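Local coordinates for protein CG4930 (Drosophila melanogaster, PDB 3ISM) that inhibits the nuclease EndoG by forming a complex with it, consistent with a ribonuclease inhibitor activity, at residues W312-C325 against L338-F352. The protein carries 1 engineered substitution. Sequence-based numbering, arbitrary orientation.
Sequences WRDKMVKMELGPSC and LPFEFYEKAGCKAPF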
loop_
_atom_site.group_PDB
_atom_site.type_symbol
_atom_site.label_atom_id
_atom_site.label_comp_id
_atom_site.label_asym_id
_atom_site.label_seq_id
_atom_site.Cartn_x
_atom_site.Cartn_y
_atom_site.Cartn_z
ATOM N N TRP C 312 -32.898 17.664 36.664
ATOM C CA TRP C 312 -33.211 16.378 36.040
ATOM C C TRP C 312 -33.796 16.545 34.634
ATOM O O TRP C 312 -33.244 16.020 33.663
ATOM C CB TRP C 312 -34.135 15.533 36.935
ATOM C CG TRP C 312 -34.623 14.232 36.310
ATOM C CD1 TRP C 312 -35.929 13.850 36.120
ATOM C CD2 TRP C 312 -33.817 13.156 35.795
ATOM N NE1 TRP C 312 -35.980 12.606 35.530
ATOM C CE2 TRP C 312 -34.699 12.159 35.320
ATOM C CE3 TRP C 312 -32.435 12.935 35.695
ATOM C CZ2 TRP C 312 -34.241 10.963 34.748
ATOM C CZ3 TRP C 312 -31.989 11.747 35.121
ATOM C CH2 TRP C 312 -32.890 10.781 34.656
ATOM N N ARG C 313 -34.883 17.310 34.533
ATOM C CA ARG C 313 -35.619 17.458 33.275
ATOM C C ARG C 313 -34.887 18.242 32.180
ATOM O O ARG C 313 -34.811 17.776 31.049
ATOM C CB ARG C 313 -36.992 18.086 33.527
ATOM C CG ARG C 313 -37.900 17.275 34.439
ATOM C CD ARG C 313 -39.324 17.771 34.343
ATOM N NE ARG C 313 -39.416 19.216 34.543
ATOM C CZ ARG C 313 -39.596 19.811 35.720
ATOM N NH1 ARG C 313 -39.701 19.096 36.837
ATOM N NH2 ARG C 313 -39.668 21.133 35.783
ATOM N N ASP C 314 -34.352 19.414 32.524
ATOM C CA ASP C 314 -33.776 20.345 31.542
ATOM C C ASP C 314 -32.312 20.066 31.234
ATOM O O ASP C 314 -31.786 20.510 30.204
ATOM C CB ASP C 314 -33.906 21.796 32.015
ATOM C CG ASP C 314 -35.325 22.166 32.410
ATOM O OD1 ASP C 314 -36.274 21.488 31.962
ATOM O OD2 ASP C 314 -35.485 23.141 33.174
ATOM N N LYS C 315 -31.648 19.349 32.129
ATOM C CA LYS C 315 -30.236 19.044 31.933
ATOM C C LYS C 315 -29.993 17.560 31.659
ATOM O O LYS C 315 -29.587 17.199 30.558
ATOM C CB LYS C 315 -29.383 19.552 33.111
ATOM C CG LYS C 315 -29.658 21.015 33.506
ATOM C CD LYS C 315 -29.408 21.980 32.346
ATOM C CE LYS C 315 -29.713 23.414 32.741
ATOM N NZ LYS C 315 -29.286 24.370 31.672
ATOM N N MET C 316 -30.260 16.708 32.645
ATOM C CA MET C 316 -29.945 15.280 32.524
ATOM C C MET C 316 -30.774 14.530 31.469
ATOM O O MET C 316 -30.234 13.675 30.730
ATOM C CB MET C 316 -30.065 14.593 33.875
ATOM C CG MET C 316 -29.126 15.141 34.926
ATOM S SD MET C 316 -28.890 13.987 36.283
ATOM C CE MET C 316 -27.827 12.774 35.488
ATOM N N VAL C 317 -32.070 14.862 31.402
ATOM C CA VAL C 317 -32.970 14.304 30.391
ATOM C C VAL C 317 -32.807 15.020 29.044
ATOM O O VAL C 317 -32.442 14.389 28.048
ATOM C CB VAL C 317 -34.457 14.355 30.837
ATOM C CG1 VAL C 317 -35.392 13.950 29.688
ATOM C CG2 VAL C 317 -34.686 13.463 32.050
ATOM N N LYS C 318 -33.059 16.331 29.034
ATOM C CA LYS C 318 -33.095 17.131 27.806
ATOM C C LYS C 318 -31.799 17.069 27.001
ATOM O O LYS C 318 -31.833 16.909 25.780
ATOM C CB LYS C 318 -33.457 18.587 28.123
ATOM C CG LYS C 318 -33.496 19.517 26.907
ATOM C CD LYS C 318 -34.301 20.791 27.207
ATOM C CE LYS C 318 -33.509 21.811 28.027
ATOM N NZ LYS C 318 -34.385 22.889 28.577
ATOM N N MET C 319 -30.664 17.161 27.691
ATOM C CA MET C 319 -29.363 17.130 27.026
ATOM C C MET C 319 -28.746 15.738 26.929
ATOM O O MET C 319 -27.562 15.603 26.578
ATOM C CB MET C 319 -28.404 18.092 27.704
ATOM C CG MET C 319 -28.942 19.496 27.795
ATOM S SD MET C 319 -27.921 20.456 28.910
ATOM C CE MET C 319 -28.262 22.122 28.312
ATOM N N GLU C 320 -29.547 14.714 27.239
ATOM C CA GLU C 320 -29.149 13.308 27.096
ATOM C C GLU C 320 -27.844 12.999 27.848
ATOM O O GLU C 320 -26.870 12.526 27.266
ATOM C CB GLU C 320 -29.032 12.958 25.606
ATOM C CG GLU C 320 -29.162 11.476 25.256
ATOM C CD GLU C 320 -28.905 11.209 23.776
ATOM O OE1 GLU C 320 -29.535 11.885 22.923
ATOM O OE2 GLU C 320 -28.073 10.315 23.472
ATOM N N LEU C 321 -27.827 13.278 29.148
ATOM C CA LEU C 321 -26.605 13.119 29.939
ATOM C C LEU C 321 -26.561 11.801 30.701
ATOM O O LEU C 321 -25.837 11.650 31.690
ATOM C CB LEU C 321 -26.381 14.326 30.860
ATOM C CG LEU C 321 -26.203 15.645 30.086
ATOM C CD1 LEU C 321 -25.863 16.797 31.026
ATOM C CD2 LEU C 321 -25.153 15.512 28.953
ATOM N N GLY C 322 -27.328 10.837 30.207
ATOM C CA GLY C 322 -27.361 9.504 30.781
ATOM C C GLY C 322 -26.173 8.676 30.355
ATOM O O GLY C 322 -25.179 9.226 29.870
ATOM N N PRO C 323 -26.262 7.350 30.550
ATOM C CA PRO C 323 -25.226 6.412 30.151
ATOM C C PRO C 323 -24.762 6.639 28.717
ATOM O O PRO C 323 -25.567 7.018 27.853
ATOM C CB PRO C 323 -25.920 5.052 30.282
ATOM C CG PRO C 323 -26.891 5.253 31.398
ATOM C CD PRO C 323 -27.397 6.664 31.201
ATOM N N SER C 324 -23.466 6.450 28.479
ATOM C CA SER C 324 -22.921 6.543 27.124
ATOM C C SER C 324 -23.436 5.388 26.270
ATOM O O SER C 324 -23.611 4.277 26.782
ATOM C CB SER C 324 -21.403 6.520 27.170
ATOM O OG SER C 324 -20.851 6.791 25.896
ATOM N N CYS C 325 -23.674 5.653 24.981
ATOM C CA CYS C 325 -24.201 4.627 24.073
ATOM C C CYS C 325 -23.815 4.861 22.605
ATOM O O CYS C 325 -23.020 5.762 22.298
ATOM C CB CYS C 325 -25.723 4.478 24.241
ATOM S SG CYS C 325 -26.690 5.836 23.603
ATOM N N LEU C 338 -30.226 0.296 24.124
ATOM C CA LEU C 338 -30.200 1.711 24.492
ATOM C C LEU C 338 -30.648 1.900 25.954
ATOM O O LEU C 338 -31.427 1.092 26.475
ATOM C CB LEU C 338 -31.069 2.532 23.527
ATOM C CG LEU C 338 -30.522 2.775 22.110
ATOM C CD1 LEU C 338 -31.651 3.019 21.117
ATOM C CD2 LEU C 338 -29.526 3.923 22.076
ATOM N N PRO C 339 -30.163 2.968 26.622
ATOM C CA PRO C 339 -30.468 3.127 28.039
ATOM C C PRO C 339 -31.765 3.910 28.287
ATOM O O PRO C 339 -31.738 4.970 28.924
ATOM C CB PRO C 339 -29.255 3.902 28.564
ATOM C CG PRO C 339 -28.760 4.694 27.373
ATOM C CD PRO C 339 -29.338 4.083 26.119
ATOM N N PHE C 340 -32.887 3.383 27.795
ATOM C CA PHE C 340 -34.184 4.042 27.954
ATOM C C PHE C 340 -34.544 4.159 29.430
ATOM O O PHE C 340 -35.019 5.203 29.882
ATOM C CB PHE C 340 -35.298 3.271 27.230
ATOM C CG PHE C 340 -35.094 3.127 25.747
ATOM C CD1 PHE C 340 -35.190 4.230 24.903
ATOM C CD2 PHE C 340 -34.842 1.875 25.190
ATOM C CE1 PHE C 340 -35.008 4.095 23.520
ATOM C CE2 PHE C 340 -34.665 1.721 23.806
ATOM C CZ PHE C 340 -34.748 2.834 22.970
ATOM N N GLU C 341 -34.276 3.079 30.165
ATOM C CA GLU C 341 -34.701 2.890 31.557
ATOM C C GLU C 341 -34.138 3.932 32.529
ATOM O O GLU C 341 -34.804 4.290 33.505
ATOM C CB GLU C 341 -34.350 1.469 32.055
ATOM C CG GLU C 341 -34.423 0.339 31.001
ATOM C CD GLU C 341 -33.198 0.294 30.063
ATOM O OE1 GLU C 341 -32.056 0.551 30.521
ATOM O OE2 GLU C 341 -33.379 -0.003 28.861
ATOM N N PHE C 342 -32.913 4.399 32.265
ATOM C CA PHE C 342 -32.252 5.419 33.096
ATOM C C PHE C 342 -33.073 6.708 33.213
ATOM O O PHE C 342 -33.157 7.305 34.288
ATOM C CB PHE C 342 -30.846 5.746 32.554
ATOM C CG PHE C 342 -30.231 6.989 33.162
ATOM C CD1 PHE C 342 -29.539 6.918 34.359
ATOM C CD2 PHE C 342 -30.358 8.227 32.535
ATOM C CE1 PHE C 342 -28.984 8.051 34.926
ATOM C CE2 PHE C 342 -29.813 9.362 33.097
ATOM C CZ PHE C 342 -29.118 9.272 34.300
ATOM N N TYR C 343 -33.665 7.125 32.096
ATOM C CA TYR C 343 -34.403 8.379 32.020
ATOM C C TYR C 343 -35.838 8.242 32.511
ATOM O O TYR C 343 -36.485 9.246 32.812
ATOM C CB TYR C 343 -34.419 8.904 30.582
ATOM C CG TYR C 343 -33.056 9.189 30.013
ATOM C CD1 TYR C 343 -32.370 8.219 29.288
ATOM C CD2 TYR C 343 -32.445 10.427 30.205
ATOM C CE1 TYR C 343 -31.123 8.469 28.768
ATOM C CE2 TYR C 343 -31.179 10.686 29.693
ATOM C CZ TYR C 343 -30.527 9.700 28.971
ATOM O OH TYR C 343 -29.278 9.936 28.436
ATOM N N GLU C 344 -36.333 7.009 32.581
ATOM C CA GLU C 344 -37.728 6.749 32.952
ATOM C C GLU C 344 -37.993 6.908 34.458
ATOM O O GLU C 344 -38.381 5.957 35.144
ATOM C CB GLU C 344 -38.185 5.377 32.429
ATOM C CG GLU C 344 -38.565 5.381 30.942
ATOM C CD GLU C 344 -38.531 4.001 30.303
ATOM O OE1 GLU C 344 -38.868 3.016 30.986
ATOM O OE2 GLU C 344 -38.160 3.901 29.112
ATOM N N LYS C 345 -37.770 8.128 34.949
ATOM C CA LYS C 345 -37.987 8.504 36.346
ATOM C C LYS C 345 -38.570 9.917 36.427
ATOM O O LYS C 345 -38.345 10.737 35.534
ATOM C CB LYS C 345 -36.681 8.420 37.148
ATOM C CG LYS C 345 -36.193 7.000 37.373
ATOM C CD LYS C 345 -35.658 6.794 38.774
ATOM C CE LYS C 345 -35.460 5.316 39.066
ATOM N NZ LYS C 345 -36.696 4.521 38.796
ATOM N N ALA C 346 -39.320 10.178 37.500
ATOM C CA ALA C 346 -40.076 11.429 37.703
ATOM C C ALA C 346 -41.028 11.772 36.548
ATOM O O ALA C 346 -41.278 12.947 36.262
ATOM C CB ALA C 346 -39.136 12.604 38.026
ATOM N N GLY C 347 -41.556 10.736 35.896
ATOM C CA GLY C 347 -42.459 10.898 34.753
ATOM C C GLY C 347 -41.780 11.085 33.399
ATOM O O GLY C 347 -42.445 11.084 32.361
ATOM N N CYS C 348 -40.460 11.243 33.408
ATOM C CA CYS C 348 -39.701 11.523 32.187
ATOM C C CYS C 348 -39.502 10.307 31.298
ATOM O O CYS C 348 -39.725 9.169 31.711
ATOM C CB CYS C 348 -38.331 12.119 32.521
ATOM S SG CYS C 348 -38.359 13.844 33.022
ATOM N N LYS C 349 -39.085 10.572 30.064
ATOM C CA LYS C 349 -38.671 9.534 29.134
ATOM C C LYS C 349 -37.349 9.942 28.511
ATOM O O LYS C 349 -36.957 11.112 28.584
ATOM C CB LYS C 349 -39.733 9.320 28.052
ATOM C CG LYS C 349 -40.914 8.489 28.527
ATOM C CD LYS C 349 -42.214 8.910 27.853
ATOM C CE LYS C 349 -43.401 8.148 28.424
ATOM N NZ LYS C 349 -44.680 8.493 27.728
ATOM N N ALA C 350 -36.665 8.966 27.918
ATOM C CA ALA C 350 -35.440 9.202 27.169
ATOM C C ALA C 350 -35.714 10.146 26.001
ATOM O O ALA C 350 -36.699 9.968 25.277
ATOM C CB ALA C 350 -34.873 7.884 26.667
ATOM N N PRO C 351 -34.856 11.173 25.833
ATOM C CA PRO C 351 -34.928 12.135 24.728
ATOM C C PRO C 351 -34.784 11.535 23.319
ATOM O O PRO C 351 -34.886 12.277 22.338
ATOM C CB PRO C 351 -33.750 13.077 25.013
ATOM C CG PRO C 351 -32.822 12.271 25.856
ATOM C CD PRO C 351 -33.747 11.503 26.744
ATOM N N PHE C 352 -34.558 10.225 23.216
ATOM C CA PHE C 352 -34.394 9.582 21.907
ATOM C C PHE C 352 -35.470 8.565 21.513
ATOM O O PHE C 352 -35.906 7.753 22.333
ATOM C CB PHE C 352 -32.982 8.983 21.719
ATOM C CG PHE C 352 -32.434 8.265 22.931
ATOM C CD1 PHE C 352 -31.557 8.910 23.798
ATOM C CD2 PHE C 352 -32.775 6.941 23.193
ATOM C CE1 PHE C 352 -31.039 8.254 24.916
ATOM C CE2 PHE C 352 -32.260 6.277 24.316
ATOM C CZ PHE C 352 -31.392 6.937 25.173
#
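Lys345 O is gripped twice: the indole NE1 of Trp312 donates to it across the contact at 3.0 Å, while Cys348 N, closing the type I' turn Lys345-Cys348, reaches it from the opposite face of the carbonyl plane. The case illustrates how one aromatic residue can tie a helix to the irregular chain beside it. With CG of Trp312 anti to the backbone N (chi1 174°), the indole leaves the helix toward that turn, and the edge of its six-membered ring meets the face of Phe342 in an offset edge-to-face pair, planes at 68°. Cys348 SG sits obliquely to the five-membered ring, 4.4 Å from its centroid. A leucine in place of Trp312 would probably cost Lys345 O its indole donor, leaving the turn bond from Cys348 N, and open a gap beside Phe342 and Cys348. The second polar link, Gly322 N to Tyr343 OH at 2.8 Å, is bent (132°), and Gly322 CA lies 3.4 Å from Phe342 CE2. Next to it, Pro323 CD lies over the Phe342 face in a CH-pi contact, 3.7 Å from the centroid. Glu320, the C-prime residue of the Schellman motif ending helix 309-317, crosses the Phe352 ring at about a right angle, CD meeting its edge 3.5 Å from CD1, while OE1 forms a salt bridge with Arg327. Helix 290-305 backs the Trp312, Phe342 and Pro323 side, Phe297 packing edge-to-face with Phe342 and Arg300 bonding to Phe342 O, while Leu321 turns to helix 267-287.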